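Side-chain contact in hypothetical protein (Uncultured marine organism, PDB 2OD6), which is of unknown function but binds 10-oxohexadecanoic acid in a pocket of its dimeric ferredoxin-like fold: residues Y65-R70 with A75-L80. Residues are numbered along the deposited sequence; the frame is centred on the assembly and turned at random.
With OHA (10-oxohexadecanoic acid), chain E.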
# COMPACT_ATOMS: atom_id res chain seq x y z
N TYR A 65 6.20 1.39 -3.42
CA TYR A 65 7.17 1.09 -4.45
C TYR A 65 6.76 -0.22 -5.12
O TYR A 65 6.75 -1.26 -4.48
CB TYR A 65 8.53 0.91 -3.80
CG TYR A 65 9.00 2.12 -3.11
CD1 TYR A 65 8.62 2.35 -1.79
CD2 TYR A 65 9.79 3.06 -3.76
CE1 TYR A 65 9.04 3.50 -1.09
CE2 TYR A 65 10.23 4.23 -3.05
CZ TYR A 65 9.84 4.42 -1.74
OH TYR A 65 10.24 5.52 -1.09
N GLU A 66 6.39 -0.18 -6.38
CA GLU A 66 5.96 -1.37 -7.05
C GLU A 66 7.10 -1.85 -7.97
O GLU A 66 7.40 -1.19 -8.95
CB GLU A 66 4.73 -1.09 -7.90
CG GLU A 66 3.45 -1.00 -7.08
CD GLU A 66 2.29 -0.48 -7.86
OE1 GLU A 66 1.95 -1.01 -8.95
OE2 GLU A 66 1.69 0.47 -7.33
N TYR A 67 7.69 -2.99 -7.64
CA TYR A 67 8.76 -3.57 -8.42
C TYR A 67 8.34 -4.74 -9.31
O TYR A 67 7.37 -5.47 -9.02
CB TYR A 67 9.86 -4.04 -7.48
CG TYR A 67 10.33 -3.01 -6.46
CD1 TYR A 67 11.21 -2.02 -6.81
CD2 TYR A 67 9.92 -3.08 -5.14
CE1 TYR A 67 11.67 -1.08 -5.87
CE2 TYR A 67 10.39 -2.18 -4.20
CZ TYR A 67 11.28 -1.20 -4.58
OH TYR A 67 11.78 -0.30 -3.66
N LYS A 68 9.10 -4.94 -10.37
CA LYS A 68 8.84 -6.01 -11.34
C LYS A 68 8.93 -7.38 -10.67
O LYS A 68 8.18 -8.30 -11.00
CB LYS A 68 9.88 -5.89 -12.47
CG LYS A 68 9.65 -6.65 -13.77
CD LYS A 68 10.77 -6.29 -14.83
CE LYS A 68 11.90 -7.35 -14.99
NZ LYS A 68 13.07 -7.07 -16.01
N ASP A 69 9.86 -7.52 -9.73
CA ASP A 69 10.19 -8.85 -9.18
C ASP A 69 11.18 -8.70 -8.07
O ASP A 69 11.57 -7.59 -7.74
CB ASP A 69 10.75 -9.81 -10.26
CG ASP A 69 11.88 -9.20 -11.12
OD1 ASP A 69 12.64 -8.34 -10.67
OD2 ASP A 69 12.02 -9.66 -12.27
N ARG A 70 11.60 -9.83 -7.49
CA ARG A 70 12.60 -9.86 -6.40
C ARG A 70 13.93 -9.23 -6.78
O ARG A 70 14.49 -8.49 -6.00
CB ARG A 70 12.85 -11.29 -5.94
CG ARG A 70 13.73 -11.42 -4.70
CD ARG A 70 13.96 -12.88 -4.29
N ALA A 75 17.88 -4.73 -6.45
CA ALA A 75 18.71 -3.74 -7.13
C ALA A 75 18.35 -2.34 -6.68
O ALA A 75 19.20 -1.46 -6.62
CB ALA A 75 18.55 -3.84 -8.64
N ASN A 76 17.09 -2.13 -6.39
CA ASN A 76 16.62 -0.84 -5.92
C ASN A 76 17.01 -0.50 -4.48
O ASN A 76 17.42 0.63 -4.22
CB ASN A 76 15.10 -0.73 -6.16
CG ASN A 76 14.79 -0.22 -7.55
OD1 ASN A 76 15.09 0.92 -7.85
ND2 ASN A 76 14.23 -1.06 -8.40
N ILE A 77 16.92 -1.47 -3.57
CA ILE A 77 17.49 -1.35 -2.21
C ILE A 77 18.99 -1.08 -2.23
O ILE A 77 19.51 -0.29 -1.45
CB ILE A 77 17.22 -2.64 -1.39
CG1 ILE A 77 15.73 -2.84 -1.17
CG2 ILE A 77 18.00 -2.64 -0.09
CD1 ILE A 77 14.92 -1.57 -1.03
N ALA A 78 19.69 -1.76 -3.12
CA ALA A 78 21.11 -1.55 -3.31
C ALA A 78 21.39 -0.11 -3.71
O ALA A 78 22.25 0.55 -3.14
CB ALA A 78 21.64 -2.51 -4.37
N TYR A 79 20.64 0.37 -4.69
CA TYR A 79 20.76 1.74 -5.18
C TYR A 79 20.47 2.72 -4.05
O TYR A 79 21.19 3.69 -3.89
CB TYR A 79 19.80 2.00 -6.35
CG TYR A 79 19.59 3.46 -6.62
CD1 TYR A 79 20.59 4.22 -7.22
CD2 TYR A 79 18.42 4.10 -6.24
CE1 TYR A 79 20.41 5.58 -7.46
CE2 TYR A 79 18.23 5.50 -6.47
CZ TYR A 79 19.23 6.21 -7.08
OH TYR A 79 19.07 7.56 -7.31
N LEU A 80 19.42 2.48 -3.29
CA LEU A 80 19.05 3.45 -2.27
C LEU A 80 20.06 3.48 -1.13
O LEU A 80 20.46 4.55 -0.71
CB LEU A 80 17.63 3.23 -1.75
CG LEU A 80 16.42 3.56 -2.67
CD1 LEU A 80 15.13 3.10 -1.99
CD2 LEU A 80 16.32 5.04 -3.03
O2 OHA E . 11.28 -1.05 -1.27
C16 OHA E . 11.68 -0.43 -0.29
O3 OHA E . 11.71 -1.11 0.83
C15 OHA E . 12.16 1.02 -0.34
C14 OHA E . 12.13 1.69 1.04
C13 OHA E . 12.84 3.06 1.13
C12 OHA E . 11.97 4.21 1.68
C11 OHA E . 12.77 5.42 2.25
C10 OHA E . 12.28 6.82 1.81
C9 OHA E . 12.83 7.17 0.40
C8 OHA E . 12.12 8.32 -0.35
C7 OHA E . 12.59 8.39 -1.81
O1 OHA E . 12.05 7.70 -2.68
C6 OHA E . 13.73 9.26 -2.27
C5 OHA E . 14.28 10.18 -1.18
C4 OHA E . 15.37 11.11 -1.77
C3 OHA E . 15.89 12.20 -0.82
C2 OHA E . 14.82 13.12 -0.20
C1 OHA E . 14.81 12.98 1.32
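Tyr67 OH donates a short hydrogen bond of 2.6 Å to carboxylate O2 of the bound 10-oxohexadecanoic acid, and O2 lies near the plane of the phenol ring, at its edge. Ser9 of the neighbouring strand 7-15 adds a further hydrogen bond to the ligand. On the helix side, Ile77 CD1 packs 3.5 Å from the carboxylate carbon C16 and lies 4.3 Å from Tyr67 OH, so strand 59-67 and helix 70-85 meet around the acid head, in the ligand pocket between the antiparallel sheet and the helices of the ferredoxin-like fold. Along the CD1/CE1 side of the Tyr67 ring, Asn76 comes in obliquely, its CB 3.5 Å from Tyr67 CE1, with amide and ring planes 35° apart. Asn76 ND2 is held by Ser72 O, one turn earlier, which probably restrains the amide's rotation. Tyr65, with CG anti to its carbonyl carbon (chi1 -62°), turns one ring face to ligand C15, while its OH donates to keto oxygen O1 at 3.2 Å. Leu80 CD1 lines the chain at C13, 3.9 Å away. A phenylalanine at Tyr67 would probably leave carboxylate O2 without this phenol donor. Two phenols at separate oxygens, with apolar packing between, are consistent with a pocket suited to an oxidised fatty acid.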